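Local coordinates for protein beta-galacturonidase (Eisenbergiella tayi, PDB 6NCW) that hydrolyses beta-galacturonides as a family 2 glycoside hydrolase, and may also act on beta-glucuronides, at residues Arg257-Lys261 against Asp262-Asn266; Glu485-Val488 against Gln489-Glu493; Pro347-Lys350 against Gln351-Asp355; Ser410-Phe413 against Lys414-Ile417; Met293-Asp296 against Leu297-Ile300. All blocks are in the same frame, centred on the assembly; numbering follows the deposited sequence.

Contact 1: Arg257-Lys261 against Asp262-Asn266; sequences RTEGK and DILLN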
# COMPACT_ATOMS: atom_id res chain seq x y z
N ARG A 257 -42.23 -18.94 7.06
CA ARG A 257 -42.61 -19.49 8.35
C ARG A 257 -41.53 -20.47 8.79
O ARG A 257 -40.73 -20.93 7.98
CB ARG A 257 -44.00 -20.17 8.29
CG ARG A 257 -44.15 -21.21 7.21
CD ARG A 257 -45.55 -21.86 7.19
NE ARG A 257 -45.57 -22.93 6.20
CZ ARG A 257 -45.41 -24.22 6.47
NH1 ARG A 257 -45.23 -24.63 7.73
NH2 ARG A 257 -45.42 -25.12 5.48
N THR A 258 -41.52 -20.77 10.09
CA THR A 258 -40.66 -21.81 10.62
C THR A 258 -41.50 -23.04 10.95
O THR A 258 -42.66 -22.93 11.34
CB THR A 258 -39.90 -21.36 11.87
OG1 THR A 258 -40.84 -21.03 12.90
CG2 THR A 258 -39.06 -20.14 11.57
N GLU A 259 -40.88 -24.20 10.79
CA GLU A 259 -41.50 -25.47 11.12
C GLU A 259 -40.38 -26.37 11.62
O GLU A 259 -39.49 -26.74 10.84
CB GLU A 259 -42.20 -26.06 9.90
CG GLU A 259 -42.88 -27.39 10.12
CD GLU A 259 -43.67 -27.82 8.90
OE1 GLU A 259 -44.81 -27.33 8.71
OE2 GLU A 259 -43.14 -28.63 8.12
N GLY A 260 -40.41 -26.69 12.90
CA GLY A 260 -39.30 -27.46 13.46
C GLY A 260 -38.00 -26.67 13.38
O GLY A 260 -37.95 -25.49 13.76
N LYS A 261 -36.95 -27.32 12.87
CA LYS A 261 -35.66 -26.68 12.67
C LYS A 261 -35.53 -26.04 11.28
O LYS A 261 -34.41 -25.73 10.86
CB LYS A 261 -34.52 -27.69 12.89
CG LYS A 261 -34.45 -28.33 14.28
CD LYS A 261 -33.33 -29.36 14.42
CE LYS A 261 -33.13 -29.79 15.89
NZ LYS A 261 -32.07 -30.85 16.09
N ASP A 262 -36.63 -25.86 10.55
CA ASP A 262 -36.58 -25.39 9.17
C ASP A 262 -37.13 -23.98 9.05
O ASP A 262 -38.20 -23.68 9.60
CB ASP A 262 -37.36 -26.32 8.24
CG ASP A 262 -36.85 -27.75 8.25
OD1 ASP A 262 -35.61 -27.97 8.28
OD2 ASP A 262 -37.70 -28.67 8.24
N ILE A 263 -36.42 -23.12 8.33
CA ILE A 263 -36.97 -21.86 7.85
C ILE A 263 -37.52 -22.12 6.46
O ILE A 263 -36.77 -22.48 5.55
CB ILE A 263 -35.91 -20.75 7.83
CG1 ILE A 263 -35.25 -20.59 9.19
CG2 ILE A 263 -36.53 -19.43 7.42
CD1 ILE A 263 -34.07 -19.60 9.17
N LEU A 264 -38.83 -21.95 6.29
CA LEU A 264 -39.50 -22.33 5.05
C LEU A 264 -39.90 -21.09 4.28
O LEU A 264 -40.61 -20.22 4.80
CB LEU A 264 -40.74 -23.18 5.34
CG LEU A 264 -40.62 -24.51 6.08
CD1 LEU A 264 -42.02 -25.07 6.29
CD2 LEU A 264 -39.75 -25.49 5.30
N LEU A 265 -39.46 -21.00 3.03
CA LEU A 265 -39.89 -19.96 2.11
C LEU A 265 -40.74 -20.61 1.02
O LEU A 265 -40.24 -21.43 0.26
CB LEU A 265 -38.69 -19.24 1.51
CG LEU A 265 -38.97 -18.29 0.36
CD1 LEU A 265 -39.70 -17.06 0.85
CD2 LEU A 265 -37.66 -17.93 -0.28
N ASN A 266 -42.03 -20.24 0.95
CA ASN A 266 -42.95 -20.87 -0.01
C ASN A 266 -42.90 -22.39 0.10
O ASN A 266 -42.99 -23.10 -0.91
CB ASN A 266 -42.65 -20.44 -1.45
CG ASN A 266 -42.83 -18.97 -1.64
OD1 ASN A 266 -43.53 -18.32 -0.87
ND2 ASN A 266 -42.17 -18.41 -2.66
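L264 lays its methyl CD1 over one face of the R257 guanidinium, 3.5 Å from R257 CZ and displaced toward the rim of the flat group. R257 gets there by setting CG between its own backbone N and carbonyl carbon (chi1 53°) and then running extended to NE. E259 adds a second contact to the same methyl, with E259 CB 3.7 Å from L264 CD1. The two charged side chains are themselves joined by a salt bridge, R257 NH1 to E259 OE1 at 2.9 Å; OE1 lies in the guanidinium plane, whereas NH1 stands well above the plane of the carboxylate. A further salt bridge from R257 NE to E255 should restrict rotation of the group. Strands 256-259 and 262-265 form an antiparallel beta hairpin, closed by a type II' turn from E259 to D262 in which G260 takes the positive phi (63°). R257 and L264 are a hydrogen-bonded pair, exchanging two backbone bonds, the shorter from L264 N to R257 O at 2.7 Å. E259 and D262 form the next such pair. Between them T258 and I263, a non-hydrogen-bonded pair, turn to the other face of the hairpin, where both touch P460; T258 CA makes a CH...O contact of 3.3 Å with D262 O. The turn end is looser. K261 stretches outward, CB being the part of its side chain that touches the second strand, and its NZ has a weak bond to Y447. D262 OD2 stays 5.4 Å from E259 OE2, like charges apart, with K269 as a long, weak ion partner.

Contact 2: Glu485-Val488 against Gln489-Glu493; sequences EYQV and QALKE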
# COMPACT_ATOMS: atom_id res chain seq x y z
N GLU A 485 -3.66 -13.72 3.79
CA GLU A 485 -3.54 -15.18 3.75
C GLU A 485 -4.22 -15.82 4.95
O GLU A 485 -4.95 -16.80 4.81
CB GLU A 485 -2.08 -15.60 3.71
CG GLU A 485 -1.40 -15.20 2.43
CD GLU A 485 -0.60 -13.90 2.59
OE1 GLU A 485 -0.82 -13.16 3.58
OE2 GLU A 485 0.23 -13.63 1.70
N TYR A 486 -3.99 -15.28 6.15
CA TYR A 486 -4.66 -15.89 7.28
C TYR A 486 -6.17 -15.79 7.13
O TYR A 486 -6.90 -16.72 7.49
CB TYR A 486 -4.23 -15.26 8.60
CG TYR A 486 -4.89 -15.98 9.75
CD1 TYR A 486 -6.10 -15.54 10.28
CD2 TYR A 486 -4.35 -17.17 10.24
CE1 TYR A 486 -6.73 -16.23 11.32
CE2 TYR A 486 -4.96 -17.85 11.27
CZ TYR A 486 -6.15 -17.38 11.81
OH TYR A 486 -6.76 -18.09 12.83
N GLN A 487 -6.68 -14.66 6.62
CA GLN A 487 -8.12 -14.52 6.49
C GLN A 487 -8.68 -15.57 5.54
O GLN A 487 -9.80 -16.05 5.73
CB GLN A 487 -8.50 -13.12 6.01
CG GLN A 487 -10.02 -12.92 5.95
CD GLN A 487 -10.43 -11.64 5.24
OE1 GLN A 487 -9.93 -11.32 4.14
NE2 GLN A 487 -11.34 -10.89 5.86
N VAL A 488 -7.92 -15.90 4.49
CA VAL A 488 -8.32 -16.96 3.57
C VAL A 488 -8.53 -18.26 4.34
O VAL A 488 -9.58 -18.91 4.20
CB VAL A 488 -7.25 -17.14 2.47
CG1 VAL A 488 -7.44 -18.51 1.76
CG2 VAL A 488 -7.31 -15.99 1.48
N GLN A 489 -7.56 -18.64 5.18
CA GLN A 489 -7.63 -19.90 5.91
C GLN A 489 -8.80 -19.91 6.89
O GLN A 489 -9.51 -20.91 7.01
CB GLN A 489 -6.33 -20.16 6.68
CG GLN A 489 -5.05 -20.07 5.85
CD GLN A 489 -3.77 -20.09 6.71
OE1 GLN A 489 -2.65 -20.04 6.17
NE2 GLN A 489 -3.93 -20.16 8.04
N ALA A 490 -8.97 -18.82 7.63
CA ALA A 490 -10.06 -18.74 8.60
C ALA A 490 -11.42 -18.90 7.92
O ALA A 490 -12.25 -19.72 8.34
CB ALA A 490 -9.99 -17.41 9.35
N LEU A 491 -11.66 -18.15 6.84
CA LEU A 491 -12.97 -18.19 6.19
C LEU A 491 -13.23 -19.56 5.58
O LEU A 491 -14.36 -20.07 5.65
CB LEU A 491 -13.08 -17.09 5.14
CG LEU A 491 -13.70 -15.75 5.58
CD1 LEU A 491 -15.17 -15.94 5.91
CD2 LEU A 491 -12.96 -15.18 6.79
N LYS A 492 -12.21 -20.20 5.01
CA LYS A 492 -12.39 -21.53 4.46
C LYS A 492 -12.87 -22.50 5.54
O LYS A 492 -13.87 -23.20 5.37
CB LYS A 492 -11.08 -22.01 3.81
CG LYS A 492 -11.25 -23.25 2.95
CD LYS A 492 -9.92 -23.74 2.38
CE LYS A 492 -10.14 -24.86 1.36
NZ LYS A 492 -8.94 -25.05 0.48
N GLU A 493 -12.18 -22.53 6.68
CA GLU A 493 -12.58 -23.41 7.77
C GLU A 493 -13.93 -23.02 8.37
O GLU A 493 -14.73 -23.90 8.71
CB GLU A 493 -11.50 -23.42 8.86
CG GLU A 493 -11.87 -24.40 9.98
CD GLU A 493 -10.90 -24.39 11.16
OE1 GLU A 493 -9.85 -23.71 11.06
OE2 GLU A 493 -11.21 -25.07 12.18
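E485 through K492 form two turns of helix 484-500, tied by four successive i to i+4 backbone bonds. The longest, at 3.2 Å, runs from Q489 N to E485 O; that from A490 N to Y486 O is 3.0 Å and nearly straight (170°). This helix is the crossover of a beta-alpha-beta unit between strands 461-466 and 504-509 of the TIM barrel. Side chains spaced three or four residues apart pair up along it. In Y486, CG anti to the backbone N (chi1 -177°) swings the ring alongside Q489 and A490. Y486 and Q489 cross at about a right angle: Q489 NE2 comes 3.7 Å from Y486 CD2, with ring and amide planes 56° apart. Q489 first folds back along the helix, its CG 3.4 Å from E485 O, and then extends, which brings its amide beside the ring. Its OE1 accepts from H479 ND1, which steadies the amide while NE2 lies against the ring. A different carbon of the ring, Y486 CE1, lies 4.0 Å from A490 CB. On another flank Q487 and L491 lie side by side and point the same way, with Q487 CG 3.8 Å from L491 CD2. Beyond that methylene the Q487 amide is buried, and its NE2 is bound by the carbonyls of A468 and G533; the Q487 side chain is about 5 Å from that of K532, seen to bind galacturonate. V488, L491 and K492 all touch V547 of helix 544-553, which packs along this flank. At the tip of Y486, the hydroxyl OH bonds to K432 O.

Contact 3: Pro347-Lys350 against Gln351-Asp355; sequences PHFK and QQCGD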
# COMPACT_ATOMS: atom_id res chain seq x y z
N PRO A 347 -32.44 6.06 30.62
CA PRO A 347 -33.89 6.33 30.72
C PRO A 347 -34.59 6.51 29.38
O PRO A 347 -35.83 6.48 29.34
CB PRO A 347 -33.97 7.61 31.56
CG PRO A 347 -32.64 8.24 31.46
CD PRO A 347 -31.64 7.10 31.30
N HIS A 348 -33.85 6.70 28.28
CA HIS A 348 -34.46 6.82 26.96
C HIS A 348 -34.42 5.54 26.17
O HIS A 348 -34.96 5.51 25.06
CB HIS A 348 -33.78 7.93 26.13
CG HIS A 348 -33.71 9.24 26.83
ND1 HIS A 348 -34.83 9.98 27.15
CD2 HIS A 348 -32.64 9.95 27.29
CE1 HIS A 348 -34.45 11.09 27.77
NE2 HIS A 348 -33.14 11.10 27.87
N PHE A 349 -33.77 4.48 26.69
CA PHE A 349 -33.46 3.31 25.88
C PHE A 349 -34.73 2.62 25.37
O PHE A 349 -34.85 2.33 24.17
CB PHE A 349 -32.60 2.32 26.66
CG PHE A 349 -32.39 1.00 25.94
CD1 PHE A 349 -31.51 0.92 24.86
CD2 PHE A 349 -33.07 -0.14 26.33
CE1 PHE A 349 -31.30 -0.28 24.19
CE2 PHE A 349 -32.88 -1.35 25.66
CZ PHE A 349 -31.99 -1.42 24.59
N LYS A 350 -35.68 2.33 26.27
CA LYS A 350 -36.90 1.62 25.86
C LYS A 350 -37.72 2.44 24.87
O LYS A 350 -38.21 1.91 23.86
CB LYS A 350 -37.73 1.25 27.08
CG LYS A 350 -37.18 0.04 27.87
CD LYS A 350 -37.47 0.16 29.37
CE LYS A 350 -38.25 -1.03 29.93
NZ LYS A 350 -37.50 -2.32 29.86
N GLN A 351 -37.88 3.74 25.14
CA GLN A 351 -38.63 4.61 24.23
C GLN A 351 -37.98 4.67 22.85
O GLN A 351 -38.67 4.60 21.83
CB GLN A 351 -38.75 6.01 24.85
CG GLN A 351 -39.72 6.96 24.15
CD GLN A 351 -41.16 6.50 24.24
OE1 GLN A 351 -41.79 6.18 23.23
NE2 GLN A 351 -41.69 6.46 25.46
N GLN A 352 -36.64 4.76 22.80
CA GLN A 352 -35.97 4.87 21.51
C GLN A 352 -35.98 3.55 20.74
O GLN A 352 -36.07 3.55 19.51
CB GLN A 352 -34.56 5.42 21.72
CG GLN A 352 -34.56 6.92 22.07
CD GLN A 352 -33.22 7.45 22.53
OE1 GLN A 352 -32.30 6.68 22.80
NE2 GLN A 352 -33.09 8.78 22.63
N CYS A 353 -35.92 2.42 21.44
CA CYS A 353 -36.07 1.12 20.79
C CYS A 353 -37.48 0.95 20.25
O CYS A 353 -37.68 0.63 19.07
CB CYS A 353 -35.74 -0.01 21.76
SG CYS A 353 -34.00 -0.30 21.98
N GLY A 354 -38.48 1.17 21.12
CA GLY A 354 -39.86 1.13 20.68
C GLY A 354 -40.13 2.03 19.49
O GLY A 354 -40.80 1.62 18.53
N ASP A 355 -39.61 3.26 19.52
CA ASP A 355 -39.80 4.17 18.39
C ASP A 355 -39.16 3.62 17.11
O ASP A 355 -39.76 3.67 16.03
CB ASP A 355 -39.22 5.55 18.71
CG ASP A 355 -40.07 6.33 19.71
OD1 ASP A 355 -41.25 5.97 19.91
OD2 ASP A 355 -39.55 7.31 20.29
O HOH W 1 -37.46 4.94 27.86
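The F349 ring carries C353 SG over one face, 3.4 Å above its plane and shifted toward the rim at CE1 and CZ. The sulfur is 3.8 Å from the ring centroid and 25° off the normal, a Cys sulfur-aromatic contact one turn apart at the start of helix 349-364, which follows strand 329-333 and precedes strand 370-374 of the TIM barrel. Two torsions bring the groups together: F349 has CG anti to the backbone N (chi1 173°), while C353 has SG beside its own N (chi1 -80°). L339, L376 and Q393 also touch the ring, and Q393 and L126 touch C353; both residues are buried. The amide of Q352 is the next flat group, with NE2 3.7 Å from H348 CB. Its chain passes close to H348 O, which also accepts the backbone bond from Q352 N at 2.9 Å. Both ends of this buried amide are then satisfied by an earlier part of the chain: NE2 donates to D123 O and OE1 accepts from A125 N, tying the helix start to that loop. Further backbone bonds run from C353 N to F349 O and from G354 N to K350 O. The K350 chain bends at chi2, chi3 and chi4, and its NZ forms salt bridges with E388 and E392 on helix 384-400; two carboxylates around one ammonium would favour its charged form. At the N-terminal end of the helix a water donates to P347 O at 2.7 Å and accepts from Q351 N at 3.0 Å.

Contact 4: Ser410-Phe413 against Lys414-Ile417; sequences SCRF and KTDI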
# COMPACT_ATOMS: atom_id res chain seq x y z
N SER A 410 -27.17 -13.26 19.10
CA SER A 410 -26.60 -13.33 20.44
C SER A 410 -25.10 -13.57 20.42
O SER A 410 -24.58 -14.28 19.56
CB SER A 410 -27.26 -14.44 21.26
OG SER A 410 -26.59 -14.59 22.51
N CYS A 411 -24.42 -13.02 21.42
CA CYS A 411 -23.05 -13.43 21.72
C CYS A 411 -22.91 -13.98 23.14
O CYS A 411 -21.78 -14.16 23.61
CB CYS A 411 -22.07 -12.27 21.51
SG CYS A 411 -22.39 -10.91 22.62
N ARG A 412 -24.03 -14.25 23.83
CA ARG A 412 -24.00 -14.77 25.20
C ARG A 412 -23.85 -16.28 25.14
O ARG A 412 -24.80 -17.06 25.26
CB ARG A 412 -25.26 -14.35 25.96
CG ARG A 412 -25.36 -12.85 26.26
CD ARG A 412 -23.98 -12.23 26.54
NE ARG A 412 -24.07 -10.91 27.18
CZ ARG A 412 -23.81 -9.75 26.58
NH1 ARG A 412 -23.42 -9.72 25.31
NH2 ARG A 412 -23.93 -8.62 27.26
N PHE A 413 -22.60 -16.71 24.95
CA PHE A 413 -22.24 -18.10 24.69
C PHE A 413 -22.62 -18.99 25.88
O PHE A 413 -21.91 -19.02 26.89
CB PHE A 413 -20.74 -18.17 24.39
CG PHE A 413 -20.27 -19.50 23.86
CD1 PHE A 413 -19.64 -20.42 24.70
CD2 PHE A 413 -20.41 -19.82 22.52
CE1 PHE A 413 -19.18 -21.63 24.21
CE2 PHE A 413 -19.95 -21.03 22.03
CZ PHE A 413 -19.33 -21.94 22.88
N LYS A 414 -23.75 -19.69 25.77
CA LYS A 414 -24.25 -20.65 26.75
C LYS A 414 -24.75 -19.99 28.04
O LYS A 414 -24.86 -20.65 29.07
CB LYS A 414 -23.19 -21.72 27.07
CG LYS A 414 -22.86 -22.59 25.85
CD LYS A 414 -21.57 -23.36 25.99
CE LYS A 414 -21.20 -23.67 27.42
NZ LYS A 414 -19.90 -24.39 27.42
N THR A 415 -25.08 -18.70 27.98
CA THR A 415 -25.60 -17.95 29.11
C THR A 415 -26.82 -17.11 28.74
O THR A 415 -27.36 -16.41 29.60
CB THR A 415 -24.51 -17.03 29.69
OG1 THR A 415 -24.18 -16.02 28.73
CG2 THR A 415 -23.25 -17.82 30.03
N ASP A 416 -27.25 -17.15 27.48
CA ASP A 416 -28.43 -16.42 27.04
C ASP A 416 -29.67 -16.99 27.72
O ASP A 416 -29.90 -18.20 27.69
CB ASP A 416 -28.56 -16.54 25.52
CG ASP A 416 -29.46 -15.45 24.90
OD1 ASP A 416 -28.96 -14.70 24.03
OD2 ASP A 416 -30.66 -15.36 25.25
N ILE A 417 -30.49 -16.13 28.34
CA ILE A 417 -31.74 -16.57 28.96
C ILE A 417 -32.96 -16.12 28.16
O ILE A 417 -34.08 -16.13 28.68
CB ILE A 417 -31.85 -16.11 30.43
CG1 ILE A 417 -31.98 -14.59 30.53
CG2 ILE A 417 -30.64 -16.57 31.24
CD1 ILE A 417 -32.14 -14.07 31.95
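S410 and D416 meet through a side-chain hydrogen bond of 2.8 Å, S410 OG donating to the anti lone pair of D416 OD1. The serine oxygen is gripped twice, since it also accepts from R412 N at 2.9 Å; that bond to the backbone two residues on makes an ST turn. R412 O is a second shared acceptor. T415 N donates to it at 3.2 Å, almost straight (176°) but from well above the carbonyl plane, and D416 N adds a weak bond at 3.3 Å. The R412 and T415 side chains cross, with R412 CB 3.4 Å from T415 OG1. These turns belong to the loop that follows strand 406-410 of the TIM barrel, on the way to strand 425-428. R412 is the centre of an inverse gamma turn, whose closing bond from F413 N to C411 O is weak, and K414 takes a positive phi (71°) as the chain reverses. F413 and K414 lie side by side, pointing the same way: K414 CG sits over one face of the ring, offset to the rim, and K414 CD comes 3.4 Å from F413 CE1. The lysine chain kinks at chi3 (27°), and its NZ makes a salt bridge with E445 of helix 439-453. The same helix supplies Y442, whose ring stacks with F413. Around the aspartate, S381 OG bonds to D416 OD1 and C418 N to D416 OD2, so both oxygens of this buried carboxylate are engaged. Y427 OH reaches R412 O, and from strand 425-428 the tyrosine side chain also touches S410 and D416.

Contact 5: Met293-Asp296 against Leu297-Ile300; sequences MQHD and LMLI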
# COMPACT_ATOMS: atom_id res chain seq x y z
N MET A 293 -25.08 1.53 -3.96
CA MET A 293 -25.88 0.40 -3.48
C MET A 293 -25.83 -0.75 -4.46
O MET A 293 -25.57 -1.90 -4.08
CB MET A 293 -27.33 0.82 -3.29
CG MET A 293 -27.53 1.75 -2.14
SD MET A 293 -29.28 2.21 -2.00
CE MET A 293 -29.13 3.25 -0.54
N GLN A 294 -26.16 -0.48 -5.72
CA GLN A 294 -26.20 -1.53 -6.72
C GLN A 294 -24.82 -2.13 -6.94
O GLN A 294 -24.68 -3.34 -7.15
CB GLN A 294 -26.80 -1.00 -8.03
CG GLN A 294 -27.02 -2.05 -9.09
CD GLN A 294 -27.79 -3.26 -8.58
OE1 GLN A 294 -28.50 -3.18 -7.58
NE2 GLN A 294 -27.64 -4.39 -9.26
N HIS A 295 -23.77 -1.30 -6.87
CA HIS A 295 -22.42 -1.82 -7.00
C HIS A 295 -22.13 -2.85 -5.90
O HIS A 295 -21.63 -3.95 -6.18
CB HIS A 295 -21.40 -0.69 -6.96
CG HIS A 295 -20.04 -1.11 -7.40
ND1 HIS A 295 -19.03 -1.41 -6.51
CD2 HIS A 295 -19.54 -1.34 -8.63
CE1 HIS A 295 -17.95 -1.77 -7.18
NE2 HIS A 295 -18.24 -1.75 -8.47
N ASP A 296 -22.45 -2.52 -4.64
CA ASP A 296 -22.36 -3.50 -3.56
C ASP A 296 -23.19 -4.75 -3.88
O ASP A 296 -22.72 -5.88 -3.69
CB ASP A 296 -22.83 -2.91 -2.23
CG ASP A 296 -21.80 -1.97 -1.58
OD1 ASP A 296 -20.72 -1.70 -2.17
OD2 ASP A 296 -22.09 -1.49 -0.45
N LEU A 297 -24.43 -4.56 -4.33
CA LEU A 297 -25.29 -5.72 -4.55
C LEU A 297 -24.71 -6.64 -5.63
O LEU A 297 -24.78 -7.87 -5.50
CB LEU A 297 -26.71 -5.28 -4.90
CG LEU A 297 -27.47 -4.83 -3.65
CD1 LEU A 297 -28.87 -4.28 -3.94
CD2 LEU A 297 -27.53 -5.99 -2.68
N MET A 298 -24.09 -6.06 -6.66
CA MET A 298 -23.50 -6.88 -7.71
C MET A 298 -22.27 -7.64 -7.22
O MET A 298 -22.05 -8.78 -7.65
CB MET A 298 -23.15 -6.01 -8.93
CG MET A 298 -24.39 -5.46 -9.62
SD MET A 298 -24.07 -4.61 -11.19
CE MET A 298 -22.89 -3.31 -10.70
N LEU A 299 -21.48 -7.06 -6.31
CA LEU A 299 -20.39 -7.82 -5.72
C LEU A 299 -20.95 -8.95 -4.86
O LEU A 299 -20.51 -10.10 -4.96
CB LEU A 299 -19.48 -6.91 -4.89
CG LEU A 299 -18.74 -5.84 -5.68
CD1 LEU A 299 -17.94 -4.89 -4.74
CD2 LEU A 299 -17.81 -6.49 -6.70
N ILE A 300 -21.96 -8.64 -4.06
CA ILE A 300 -22.56 -9.63 -3.17
C ILE A 300 -23.18 -10.78 -3.98
O ILE A 300 -23.02 -11.96 -3.63
CB ILE A 300 -23.57 -8.93 -2.24
CG1 ILE A 300 -22.79 -8.02 -1.25
CG2 ILE A 300 -24.44 -9.93 -1.52
CD1 ILE A 300 -23.68 -7.10 -0.40
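Q294 O accepts the shortest backbone bond here, 2.8 Å from M298 N, and M298 CG closes on the same oxygen at 3.3 Å. The glutamine side chain reaches forward along the helix to the same residue. A bend at chi2 (51°) brings Q294 NE2 to 3.4 Å from M298 CG, the two side chains crossing at about a right angle. The other amide atom, Q294 OE1, lies 3.8 Å from L297 CD1, so the end of the glutamine rests against two residues of the next turn. Its NE2 is bonded to Q326 OE1 on helix 317-326, which holds the buried amide in place. L297 faces that helix too, touching F319 and L322, and its CG is 3.5 Å from M293 O. On another flank H295 and L299 cross obliquely, L299 CD1 being 4.0 Å from H295 CE1. A second subunit packs here: its P47 touches L299, and its P38 touches Q294 and M298 on the adjoining side. D296 O accepts from I300 N at 2.9 Å, while I300 CG1 lies 3.2 Å from the same oxygen, D296 O. The buried D296 carboxylate has salt bridges to two arginines, OD1 to R539 and OD2 to R277, an arrangement that would probably keep it ionised. I300 and L297 both reach I308 of strand 307-309. One face of helix 290-302 thus packs on the barrel wall and another on a neighbouring subunit, and the helix is the right-handed beta-alpha-beta crossover between parallel strands 268-276 and 307-309 of the TIM barrel.

All five contacts lie in the TIM barrel region and none touches another; the closest pair, contacts 3 and 4, has nearest atoms about 11 Å apart. Contacts 3 and 5 sit on opposite sides of the chain's centre, about 33 Å between their own centres. Three contacts come within about 5 to 10 Å of K532, N377 and R337, residues seen to bind galacturonate. In contact 2 the Q487 side chain is about 5 Å from that of K532; in contact 4 that of S410 is about 8 Å from that of N377, and that of R412 about 8 Å from bound glycerol; in contact 3 that of F349 is about 10 Å from those of R337 and N377. Contacts 1 and 5 lie away from the site.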